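PDB 4QNY: mitogen activated protein kinase, putative from Leishmania donovani, which probably phosphorylates serine or threonine residues of other proteins, as a mitogen-activated protein kinase that binds an ATP analogue and magnesium in its active-site cleft. Local coordinates for residues K66-L69 / R70-K73; F78-D81 / N82-G85; T187-W190 / Y191-P194. One frame throughout, in Å; residues are numbered along the deposited sequence.

Contact 1 of 3, residues K66-L69 / R70-K73; sequences KRIL and REIK. With ANP (phosphoaminophosphonic acid-adenylate ester), chain D.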
ATOM      1  N   LYS A  66     -12.181   2.080 -13.503  1.00 30.80           N
ATOM      2  CA  LYS A  66     -10.930   1.749 -14.175  1.00 32.59           C
ATOM      3  C   LYS A  66      -9.856   1.379 -13.156  1.00 31.84           C
ATOM      4  O   LYS A  66      -8.973   0.571 -13.439  1.00 32.91           O
ATOM      5  CB  LYS A  66     -10.457   2.915 -15.048  1.00 37.39           C
ATOM      6  CG  LYS A  66     -11.233   3.074 -16.349  1.00 40.58           C
ATOM      7  CD  LYS A  66     -10.896   4.386 -17.046  1.00 50.88           C
ATOM      8  CE  LYS A  66      -9.514   4.350 -17.682  1.00 56.27           C
ATOM      9  NZ  LYS A  66      -9.504   3.579 -18.956  1.00 60.62           N
ATOM     10  N   ARG A  67      -9.944   1.969 -11.967  1.00 20.63           N
ATOM     11  CA  ARG A  67      -8.999   1.674 -10.898  1.00 24.30           C
ATOM     12  C   ARG A  67      -9.178   0.257 -10.366  1.00 28.23           C
ATOM     13  O   ARG A  67      -8.199  -0.445 -10.109  1.00 22.52           O
ATOM     14  CB  ARG A  67      -9.149   2.675  -9.751  1.00 25.80           C
ATOM     15  CG  ARG A  67      -8.610   4.061 -10.047  1.00 30.35           C
ATOM     16  CD  ARG A  67      -8.717   4.953  -8.821  1.00 31.45           C
ATOM     17  NE  ARG A  67      -8.247   6.309  -9.082  1.00 40.97           N
ATOM     18  CZ  ARG A  67      -8.281   7.293  -8.190  1.00 44.92           C
ATOM     19  NH1 ARG A  67      -7.831   8.499  -8.513  1.00 43.83           N
ATOM     20  NH2 ARG A  67      -8.764   7.073  -6.976  1.00 43.05           N
ATOM     21  N   ILE A  68     -10.429  -0.163 -10.199  1.00 22.42           N
ATOM     22  CA  ILE A  68     -10.699  -1.482  -9.643  1.00 19.50           C
ATOM     23  C   ILE A  68     -10.355  -2.566 -10.667  1.00 19.25           C
ATOM     24  O   ILE A  68      -9.896  -3.642 -10.297  1.00 23.82           O
ATOM     25  CB  ILE A  68     -12.175  -1.619  -9.167  1.00 22.76           C
ATOM     26  CG1 ILE A  68     -12.312  -2.764  -8.160  1.00 38.45           C
ATOM     27  CG2 ILE A  68     -13.138  -1.796 -10.334  1.00 23.58           C
ATOM     28  CD1 ILE A  68     -11.627  -2.495  -6.837  1.00 48.24           C
ATOM     29  N   LEU A  69     -10.541  -2.265 -11.949  1.00 21.93           N
ATOM     30  CA  LEU A  69     -10.213  -3.210 -13.011  1.00 24.03           C
ATOM     31  C   LEU A  69      -8.715  -3.479 -13.040  1.00 29.78           C
ATOM     32  O   LEU A  69      -8.279  -4.623 -13.180  1.00 28.12           O
ATOM     33  CB  LEU A  69     -10.682  -2.684 -14.370  1.00 20.61           C
ATOM     34  CG  LEU A  69     -10.240  -3.492 -15.593  1.00 22.17           C
ATOM     35  CD1 LEU A  69     -10.806  -4.903 -15.543  1.00 24.83           C
ATOM     36  CD2 LEU A  69     -10.646  -2.792 -16.881  1.00 21.88           C
ATOM     37  N   ARG A  70      -7.934  -2.413 -12.904  1.00 34.21           N
ATOM     38  CA  ARG A  70      -6.483  -2.522 -12.874  1.00 32.67           C
ATOM     39  C   ARG A  70      -6.020  -3.307 -11.651  1.00 26.43           C
ATOM     40  O   ARG A  70      -5.066  -4.081 -11.725  1.00 27.03           O
ATOM     41  CB  ARG A  70      -5.841  -1.132 -12.887  1.00 31.16           C
ATOM     42  CG  ARG A  70      -4.325  -1.148 -12.779  1.00 34.08           C
ATOM     43  CD  ARG A  70      -3.746   0.258 -12.741  1.00 35.37           C
ATOM     44  NE  ARG A  70      -3.847   0.936 -14.031  1.00 38.47           N
ATOM     45  CZ  ARG A  70      -3.327   2.132 -14.288  1.00 47.19           C
ATOM     46  NH1 ARG A  70      -2.665   2.786 -13.343  1.00 21.60           N
ATOM     47  NH2 ARG A  70      -3.466   2.674 -15.490  1.00 46.54           N
ATOM     48  N   GLU A  71      -6.707  -3.112 -10.529  1.00 22.16           N
ATOM     49  CA  GLU A  71      -6.355  -3.786  -9.283  1.00 22.04           C
ATOM     50  C   GLU A  71      -6.510  -5.302  -9.397  1.00 27.46           C
ATOM     51  O   GLU A  71      -5.643  -6.056  -8.955  1.00 27.72           O
ATOM     52  CB  GLU A  71      -7.207  -3.258  -8.127  1.00 23.85           C
ATOM     53  CG  GLU A  71      -6.877  -3.886  -6.780  1.00 34.00           C
ATOM     54  CD  GLU A  71      -7.736  -3.345  -5.653  1.00 46.93           C
ATOM     55  OE1 GLU A  71      -8.383  -2.293  -5.845  1.00 49.41           O
ATOM     56  OE2 GLU A  71      -7.765  -3.972  -4.574  1.00 48.88           O
ATOM     57  N   ILE A  72      -7.617  -5.741  -9.989  1.00 19.16           N
ATOM     58  CA  ILE A  72      -7.850  -7.166 -10.209  1.00 19.46           C
ATOM     59  C   ILE A  72      -6.815  -7.738 -11.172  1.00 20.05           C
ATOM     60  O   ILE A  72      -6.281  -8.827 -10.949  1.00 20.78           O
ATOM     61  CB  ILE A  72      -9.273  -7.431 -10.750  1.00 26.57           C
ATOM     62  CG1 ILE A  72     -10.270  -7.506  -9.595  1.00 22.85           C
ATOM     63  CG2 ILE A  72      -9.328  -8.730 -11.538  1.00 41.07           C
ATOM     64  CD1 ILE A  72     -11.173  -6.315  -9.494  1.00 33.91           C
ATOM     65  N   LYS A  73      -6.527  -6.994 -12.236  1.00 23.56           N
ATOM     66  CA  LYS A  73      -5.530  -7.412 -13.215  1.00 26.61           C
ATOM     67  C   LYS A  73      -4.159  -7.593 -12.572  1.00 21.18           C
ATOM     68  O   LYS A  73      -3.450  -8.554 -12.864  1.00 27.81           O
ATOM     69  CB  LYS A  73      -5.437  -6.399 -14.358  1.00 32.19           C
ATOM     70  CG  LYS A  73      -6.524  -6.542 -15.410  1.00 33.58           C
ATOM     71  CD  LYS A  73      -6.177  -5.741 -16.656  1.00 44.04           C
ATOM     72  CE  LYS A  73      -7.019  -6.171 -17.845  1.00 52.40           C
ATOM     73  NZ  LYS A  73      -6.559  -5.527 -19.108  1.00 57.92           N
TER
HETATM   74  PG  ANP D 402      -9.439  -0.048  -2.201  1.00113.16           P
HETATM   75  O1G ANP D 402     -10.736  -0.741  -1.922  1.00112.11           O
HETATM   76  O2G ANP D 402      -8.632  -0.879  -3.270  1.00 39.62           O
HETATM   77  O3G ANP D 402      -9.733   1.390  -2.792  1.00 61.08           O
HETATM   78  PB  ANP D 402      -9.204  -0.591   0.572  1.00 24.36           P
HETATM   79  O1B ANP D 402     -10.626  -0.156   0.713  1.00 41.58           O
HETATM   80  O2B ANP D 402      -8.415  -0.124   1.829  1.00 13.73           O
HETATM   81  N3B ANP D 402      -8.507   0.107  -0.791  1.00 33.02           N
HETATM   82  PA  ANP D 402      -8.003  -3.029   1.113  1.00 22.80           P
HETATM   83  O1A ANP D 402      -6.869  -2.202   1.585  1.00 20.43           O
HETATM   84  O2A ANP D 402      -7.593  -4.060   0.057  1.00 21.54           O
HETATM   85  O3A ANP D 402      -9.156  -2.148   0.446  1.00 30.52           O
HETATM   86  O5' ANP D 402      -8.649  -3.737   2.374  1.00 25.62           O
HETATM   87  C5' ANP D 402      -8.997  -3.004   3.567  1.00 26.91           C
HETATM   88  C4' ANP D 402      -8.567  -3.799   4.776  1.00 21.07           C
HETATM   89  O4' ANP D 402      -9.077  -5.145   4.684  1.00 22.84           O
HETATM   90  C3' ANP D 402      -7.065  -3.970   4.949  1.00 20.08           C
HETATM   91  O3' ANP D 402      -6.493  -2.841   5.599  1.00 25.61           O
HETATM   92  C2' ANP D 402      -6.981  -5.231   5.812  1.00 25.53           C
HETATM   93  O2' ANP D 402      -7.129  -4.932   7.196  1.00 21.23           O
HETATM   94  C1' ANP D 402      -8.180  -6.046   5.308  1.00 28.79           C
HETATM   95  N9  ANP D 402      -7.821  -7.082   4.345  1.00 26.50           N
HETATM   96  C8  ANP D 402      -7.716  -6.947   2.988  1.00 18.58           C
HETATM   97  N7  ANP D 402      -7.372  -8.050   2.360  1.00 16.66           N
HETATM   98  C5  ANP D 402      -7.240  -8.971   3.388  1.00 11.82           C
HETATM   99  C6  ANP D 402      -6.891 -10.340   3.389  1.00 15.93           C
HETATM  100  N6  ANP D 402      -6.601 -11.035   2.288  1.00 21.42           N
HETATM  101  N1  ANP D 402      -6.851 -10.973   4.584  1.00 18.56           N
HETATM  102  C2  ANP D 402      -7.138 -10.282   5.690  1.00 15.93           C
HETATM  103  N3  ANP D 402      -7.480  -8.995   5.809  1.00 21.21           N
HETATM  104  C4  ANP D 402      -7.511  -8.396   4.614  1.00 21.29           C
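The flat carboxylate of E71 has the CD1 methyl of I68 on one side of its plane and the terminal phosphate of ANP displaced toward the other. This is helix C of the protein kinase fold, here helix 62-77, two turns of which are formed by residues 66-73. The methyl stands off the carboxylate face, with I68 CD1 3.4 Å from E71 OE1, while E71 OE1 also stands 2.9 Å from O2G of ANP. The chain of E71 leaves with CG anti to the backbone N (chi1 -179°) and stays extended, so glutamate is long enough to carry its charge from the helix into the cleft. There OE2 forms a salt bridge with K52, the lysine-glutamate pair that marks helix C swung inward in active kinases; K52 also binds the nucleotide. Isoleucine suits position 68 because its branch offers a hydrocarbon wall beside the acid and also reaches F101 of the central sheet. Around the other sides, L69 meets A343 and I344 of helix 337-349, and the bent chain of R70 brings NH1 to the carbonyl oxygen of A172 in the activation segment. Regular helical bonds tie the turns: I72 N donates to I68 O at 3.1 Å, and K73 N to L69 O likewise at 3.1 Å. Beside the first of these bonds the two isoleucines pack on each other, I72 CD1 lying 4.0 Å from I68 CG1.

Contact 2 of 3, residues F78-D81 / N82-G85; sequences FNDD and NIIG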
ATOM      1  N   PHE A  78       0.431 -11.061 -10.466  1.00 42.63           N
ATOM      2  CA  PHE A  78       1.488 -11.496  -9.561  1.00 39.40           C
ATOM      3  C   PHE A  78       1.214 -12.870  -8.957  1.00 33.35           C
ATOM      4  O   PHE A  78       0.082 -13.195  -8.603  1.00 33.17           O
ATOM      5  CB  PHE A  78       1.686 -10.473  -8.439  1.00 29.84           C
ATOM      6  CG  PHE A  78       2.189  -9.141  -8.915  1.00 29.60           C
ATOM      7  CD1 PHE A  78       3.476  -9.007  -9.409  1.00 27.75           C
ATOM      8  CD2 PHE A  78       1.380  -8.020  -8.857  1.00 26.56           C
ATOM      9  CE1 PHE A  78       3.942  -7.782  -9.846  1.00 28.88           C
ATOM     10  CE2 PHE A  78       1.839  -6.791  -9.292  1.00 30.95           C
ATOM     11  CZ  PHE A  78       3.122  -6.673  -9.786  1.00 31.26           C
ATOM     12  N   ASN A  79       2.268 -13.671  -8.851  1.00 35.20           N
ATOM     13  CA  ASN A  79       2.197 -14.966  -8.186  1.00 42.82           C
ATOM     14  C   ASN A  79       3.395 -15.127  -7.260  1.00 35.99           C
ATOM     15  O   ASN A  79       4.356 -15.826  -7.582  1.00 37.62           O
ATOM     16  CB  ASN A  79       2.148 -16.101  -9.209  1.00 47.95           C
ATOM     17  CG  ASN A  79       1.836 -17.444  -8.575  1.00 50.43           C
ATOM     18  OD1 ASN A  79       1.103 -17.523  -7.588  1.00 49.32           O
ATOM     19  ND2 ASN A  79       2.391 -18.509  -9.141  1.00 47.41           N
ATOM     20  N   ASP A  80       3.333 -14.464  -6.110  1.00 27.14           N
ATOM     21  CA  ASP A  80       4.462 -14.413  -5.191  1.00 26.75           C
ATOM     22  C   ASP A  80       3.990 -14.515  -3.746  1.00 26.34           C
ATOM     23  O   ASP A  80       2.850 -14.172  -3.432  1.00 33.79           O
ATOM     24  CB  ASP A  80       5.257 -13.122  -5.411  1.00 26.32           C
ATOM     25  CG  ASP A  80       6.570 -13.110  -4.660  1.00 35.10           C
ATOM     26  OD1 ASP A  80       7.547 -13.709  -5.159  1.00 31.47           O
ATOM     27  OD2 ASP A  80       6.628 -12.494  -3.575  1.00 34.71           O
ATOM     28  N   ASP A  81       4.868 -14.984  -2.865  1.00 27.24           N
ATOM     29  CA  ASP A  81       4.505 -15.218  -1.473  1.00 37.41           C
ATOM     30  C   ASP A  81       4.371 -13.927  -0.663  1.00 26.07           C
ATOM     31  O   ASP A  81       3.693 -13.908   0.364  1.00 25.71           O
ATOM     32  CB  ASP A  81       5.528 -16.141  -0.807  1.00 46.90           C
ATOM     33  CG  ASP A  81       5.531 -17.535  -1.402  1.00 46.53           C
ATOM     34  OD1 ASP A  81       4.474 -18.200  -1.365  1.00 50.31           O
ATOM     35  OD2 ASP A  81       6.588 -17.967  -1.907  1.00 49.32           O
ATOM     36  N   ASN A  82       5.007 -12.855  -1.121  1.00 25.70           N
ATOM     37  CA  ASN A  82       4.946 -11.582  -0.404  1.00 28.23           C
ATOM     38  C   ASN A  82       3.975 -10.593  -1.041  1.00 29.68           C
ATOM     39  O   ASN A  82       3.965  -9.409  -0.703  1.00 27.49           O
ATOM     40  CB  ASN A  82       6.340 -10.961  -0.304  1.00 25.44           C
ATOM     41  CG  ASN A  82       7.274 -11.766   0.585  1.00 29.56           C
ATOM     42  OD1 ASN A  82       8.416 -12.038   0.222  1.00 34.48           O
ATOM     43  ND2 ASN A  82       6.784 -12.152   1.759  1.00 26.74           N
ATOM     44  N   ILE A  83       3.162 -11.089  -1.967  1.00 28.25           N
ATOM     45  CA  ILE A  83       2.088 -10.302  -2.563  1.00 22.45           C
ATOM     46  C   ILE A  83       0.791 -11.097  -2.456  1.00 22.89           C
ATOM     47  O   ILE A  83       0.743 -12.259  -2.856  1.00 24.81           O
ATOM     48  CB  ILE A  83       2.374  -9.954  -4.038  1.00 25.62           C
ATOM     49  CG1 ILE A  83       3.690  -9.182  -4.162  1.00 23.19           C
ATOM     50  CG2 ILE A  83       1.227  -9.148  -4.631  1.00 21.94           C
ATOM     51  CD1 ILE A  83       4.116  -8.921  -5.591  1.00 23.10           C
ATOM     52  N   ILE A  84      -0.250 -10.475  -1.908  1.00 21.46           N
ATOM     53  CA  ILE A  84      -1.505 -11.174  -1.651  1.00 21.31           C
ATOM     54  C   ILE A  84      -2.078 -11.763  -2.944  1.00 30.34           C
ATOM     55  O   ILE A  84      -2.137 -11.102  -3.984  1.00 21.06           O
ATOM     56  CB  ILE A  84      -2.545 -10.245  -0.966  1.00 22.37           C
ATOM     57  CG1 ILE A  84      -3.735 -11.059  -0.453  1.00 25.72           C
ATOM     58  CG2 ILE A  84      -2.984  -9.112  -1.888  1.00 19.93           C
ATOM     59  CD1 ILE A  84      -3.390 -11.967   0.710  1.00 21.29           C
ATOM     60  N   GLY A  85      -2.465 -13.033  -2.874  1.00 30.45           N
ATOM     61  CA  GLY A  85      -2.876 -13.772  -4.053  1.00 37.43           C
ATOM     62  C   GLY A  85      -4.346 -13.637  -4.393  1.00 35.60           C
ATOM     63  O   GLY A  85      -5.160 -13.249  -3.554  1.00 26.99           O
TER
HETATM   64  O   HOH W   1       0.826 -12.944  -5.528  1.00 14.95           O
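I83 leans on the F78 ring, and its side chain can be followed outward from CB in the loop that joins helix C to the fourth strand of the kinase N-lobe. At CB the chain forks. The CG2 branch comes 4.1 Å from F78 CB, while the CG1 branch runs out extended and sets its tip over one face of the phenyl ring in a CH-pi contact: I83 CD1 lies 4.2 Å from the F78 ring centroid and 26° off the normal, displaced toward CG and CD1 of the ring. With CG1 anti to the carbonyl carbon (chi1 -58°), CD1 covers the ring while CG2 packs on F78 CB, and a beta-branched aliphatic residue suits this buried spot. F78 also touches I140 of helix 124-143, and I83 touches I141 and F169, the phenylalanine of the DFG motif.

The backbone between them folds into a type I beta turn from D80 to I83, whose closing bond, I83 N to D80 O, is weak at 3.4 Å. The stronger hold is an Asx turn, in which N82 N donates to D80 OD2 at 3.0 Å, nearly straight but from above the carboxylate plane. A short acidic side chain at the start of a turn is well suited to this, and the same oxygen forms a salt bridge with R136. N82 adds its ND2 to the carbonyl oxygen of L164, linking the loop to the C-lobe. I84, next after I83, lines the nucleotide pocket. A water bridges D80 N and I83 O; other acceptors lie near it, so its protons may be shared, but it accepts from D80 N at 3.0 Å and sits 2.8 Å from I83 O.

Contact 3 of 3, residues T187-W190 / Y191-P194; sequences TMRW and YRAP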
ATOM      1  N   THR A 187      -8.097  10.739   3.413  1.00 41.77           N
ATOM      2  CA  THR A 187      -8.218  10.438   4.834  1.00 47.96           C
ATOM      3  C   THR A 187      -6.864  10.094   5.447  1.00 40.58           C
ATOM      4  O   THR A 187      -6.679  10.190   6.659  1.00 41.76           O
ATOM      5  CB  THR A 187      -9.196   9.273   5.077  1.00 46.99           C
ATOM      6  OG1 THR A 187      -8.735   8.108   4.381  1.00 49.65           O
ATOM      7  CG2 THR A 187     -10.588   9.635   4.579  1.00 44.57           C
ATOM      8  N   MET A 188      -5.918   9.697   4.601  1.00 32.09           N
ATOM      9  CA  MET A 188      -4.589   9.318   5.066  1.00 33.68           C
ATOM     10  C   MET A 188      -3.504   9.804   4.109  1.00 22.48           C
ATOM     11  O   MET A 188      -3.268   9.193   3.067  1.00 17.95           O
ATOM     12  CB  MET A 188      -4.498   7.800   5.236  1.00 40.22           C
ATOM     13  CG  MET A 188      -3.170   7.310   5.788  1.00 38.39           C
ATOM     14  SD  MET A 188      -2.810   7.983   7.420  1.00 28.59           S
ATOM     15  CE  MET A 188      -4.248   7.439   8.338  1.00 53.67           C
ATOM     16  N   ARG A 189      -2.848  10.904   4.469  1.00 14.47           N
ATOM     17  CA  ARG A 189      -1.790  11.481   3.643  1.00 25.15           C
ATOM     18  C   ARG A 189      -0.427  11.373   4.324  1.00 22.16           C
ATOM     19  O   ARG A 189       0.578  11.864   3.809  1.00 25.64           O
ATOM     20  CB  ARG A 189      -2.093  12.947   3.330  1.00 24.90           C
ATOM     21  CG  ARG A 189      -1.829  13.888   4.498  1.00 24.39           C
ATOM     22  CD  ARG A 189      -2.073  15.344   4.132  1.00 18.09           C
ATOM     23  NE  ARG A 189      -3.497  15.657   4.037  1.00 19.39           N
ATOM     24  CZ  ARG A 189      -4.087  16.131   2.946  1.00 27.01           C
ATOM     25  NH1 ARG A 189      -3.378  16.357   1.849  1.00 27.87           N
ATOM     26  NH2 ARG A 189      -5.389  16.386   2.954  1.00 37.24           N
ATOM     27  N   TRP A 190      -0.400  10.718   5.480  1.00 14.09           N
ATOM     28  CA  TRP A 190       0.785  10.689   6.334  1.00 16.44           C
ATOM     29  C   TRP A 190       1.959   9.911   5.740  1.00 18.34           C
ATOM     30  O   TRP A 190       3.071   9.970   6.262  1.00 22.17           O
ATOM     31  CB  TRP A 190       0.427  10.095   7.698  1.00 14.74           C
ATOM     32  CG  TRP A 190      -0.585  10.898   8.457  1.00 15.45           C
ATOM     33  CD1 TRP A 190      -1.023  12.157   8.164  1.00 15.63           C
ATOM     34  CD2 TRP A 190      -1.288  10.493   9.637  1.00 16.21           C
ATOM     35  NE1 TRP A 190      -1.954  12.561   9.090  1.00 16.48           N
ATOM     36  CE2 TRP A 190      -2.136  11.557  10.004  1.00 16.86           C
ATOM     37  CE3 TRP A 190      -1.285   9.332  10.417  1.00 16.50           C
ATOM     38  CZ2 TRP A 190      -2.969  11.496  11.118  1.00 20.49           C
ATOM     39  CZ3 TRP A 190      -2.113   9.274  11.523  1.00 17.42           C
ATOM     40  CH2 TRP A 190      -2.944  10.349  11.863  1.00 24.30           C
ATOM     41  N   TYR A 191       1.714   9.189   4.653  1.00 13.30           N
ATOM     42  CA  TYR A 191       2.736   8.322   4.081  1.00 13.78           C
ATOM     43  C   TYR A 191       3.117   8.745   2.668  1.00 12.64           C
ATOM     44  O   TYR A 191       3.778   8.003   1.942  1.00 23.87           O
ATOM     45  CB  TYR A 191       2.252   6.870   4.102  1.00 15.47           C
ATOM     46  CG  TYR A 191       1.913   6.405   5.499  1.00 17.81           C
ATOM     47  CD1 TYR A 191       2.888   5.863   6.324  1.00 13.69           C
ATOM     48  CD2 TYR A 191       0.625   6.535   6.004  1.00 16.33           C
ATOM     49  CE1 TYR A 191       2.589   5.450   7.607  1.00 20.81           C
ATOM     50  CE2 TYR A 191       0.316   6.125   7.287  1.00 14.44           C
ATOM     51  CZ  TYR A 191       1.302   5.583   8.084  1.00 18.07           C
ATOM     52  OH  TYR A 191       1.001   5.170   9.362  1.00 17.36           O
ATOM     53  N   ARG A 192       2.707   9.951   2.291  1.00 12.63           N
ATOM     54  CA  ARG A 192       3.046  10.507   0.989  1.00 12.42           C
ATOM     55  C   ARG A 192       4.461  11.077   0.974  1.00 15.05           C
ATOM     56  O   ARG A 192       4.833  11.866   1.843  1.00 16.14           O
ATOM     57  CB  ARG A 192       2.039  11.589   0.594  1.00 12.55           C
ATOM     58  CG  ARG A 192       0.649  11.054   0.302  1.00 17.90           C
ATOM     59  CD  ARG A 192      -0.331  12.176   0.015  1.00 12.96           C
ATOM     60  NE  ARG A 192      -1.470  11.705  -0.766  1.00 13.15           N
ATOM     61  CZ  ARG A 192      -2.478  12.476  -1.160  1.00 30.91           C
ATOM     62  NH1 ARG A 192      -2.494  13.765  -0.848  1.00 20.71           N
ATOM     63  NH2 ARG A 192      -3.466  11.957  -1.875  1.00 34.94           N
ATOM     64  N   ALA A 193       5.243  10.664  -0.018  1.00 15.51           N
ATOM     65  CA  ALA A 193       6.604  11.154  -0.199  1.00 18.41           C
ATOM     66  C   ALA A 193       6.607  12.662  -0.453  1.00 20.33           C
ATOM     67  O   ALA A 193       5.635  13.203  -0.979  1.00 24.92           O
ATOM     68  CB  ALA A 193       7.277  10.412  -1.347  1.00 16.35           C
ATOM     69  N   PRO A 194       7.701  13.348  -0.072  1.00 28.38           N
ATOM     70  CA  PRO A 194       7.793  14.805  -0.231  1.00 18.55           C
ATOM     71  C   PRO A 194       7.626  15.279  -1.673  1.00 12.61           C
ATOM     72  O   PRO A 194       7.113  16.376  -1.888  1.00 22.38           O
ATOM     73  CB  PRO A 194       9.204  15.129   0.285  1.00 18.46           C
ATOM     74  CG  PRO A 194       9.939  13.827   0.267  1.00 19.06           C
ATOM     75  CD  PRO A 194       8.904  12.796   0.572  1.00 25.88           C
TER
HETATM   76  O   HOH W   2      -0.653   8.295   2.842  1.00 22.78           O
HETATM   77  O   HOH W   3      -0.343  15.733   0.527  1.00  4.93           O
HETATM   78  O   HOH W   4       5.119  11.350   4.563  1.00 19.63           O
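M188 sends CG out anti to its own amide nitrogen (chi1 -177°) and then bends twice, a hooked course that carries SD to the rim of the Y191 ring. The sulfur lies near the ring plane, 3.6 Å from Y191 CE2, in an edge-on Met-aromatic contact; the same atom sits over one face of the W190 indole, offset toward its rim. A flexible, polarisable thioether can serve both aromatics at once. The ring of Y191 rests on C214, and its hydroxyl bonds E218 of helix 206-219, whereas W190 NE1 bonds the carbonyl oxygen of G228.

R192 N closes a type I beta turn on R189 O at 3.2 Å, and the turn brings R189 CB to 3.8 Å from R192 CD, where the two arginine chains cross. From CG on, R189 starts between its backbone N and carbonyl carbon (chi1 76°), a course that takes its guanidinium toward that of R192. The guanidinium planes stand 88° apart and share an in-plane water, 3.2 Å from R192 NH1 and weakly held by R189 NH1. Each is also fastened to the activation loop, R189 by D184 O and R192 by T183 O; in active relatives such arginines receive the phosphotyrosine, and the pair here is consistent with that role. A193 stands at the N-cap position of the short helix 194-197, the whole forming the P+1 loop and APE start that end a kinase activation segment.

How the contacts relate
All three contacts follow in series within one kinase domain and lie round the same nucleotide site. Contacts 1 and 2 are neighbours, helix C and the loop that leaves it, their centres 16 Å apart and their nearest atoms about 5 Å. Contact 1 is the one that reaches the phosphates, the side chain of E71 lying about 8 Å from magnesium, whereas in contact 2 I84 touches ANP while the side chain of I83 is about 11 Å away. Contact 3 belongs to the C-lobe side: the side chain of M188 is about 9 Å from both magnesium and ANP. Its centre is 22 Å from that of contact 1 and 25 Å from that of contact 2.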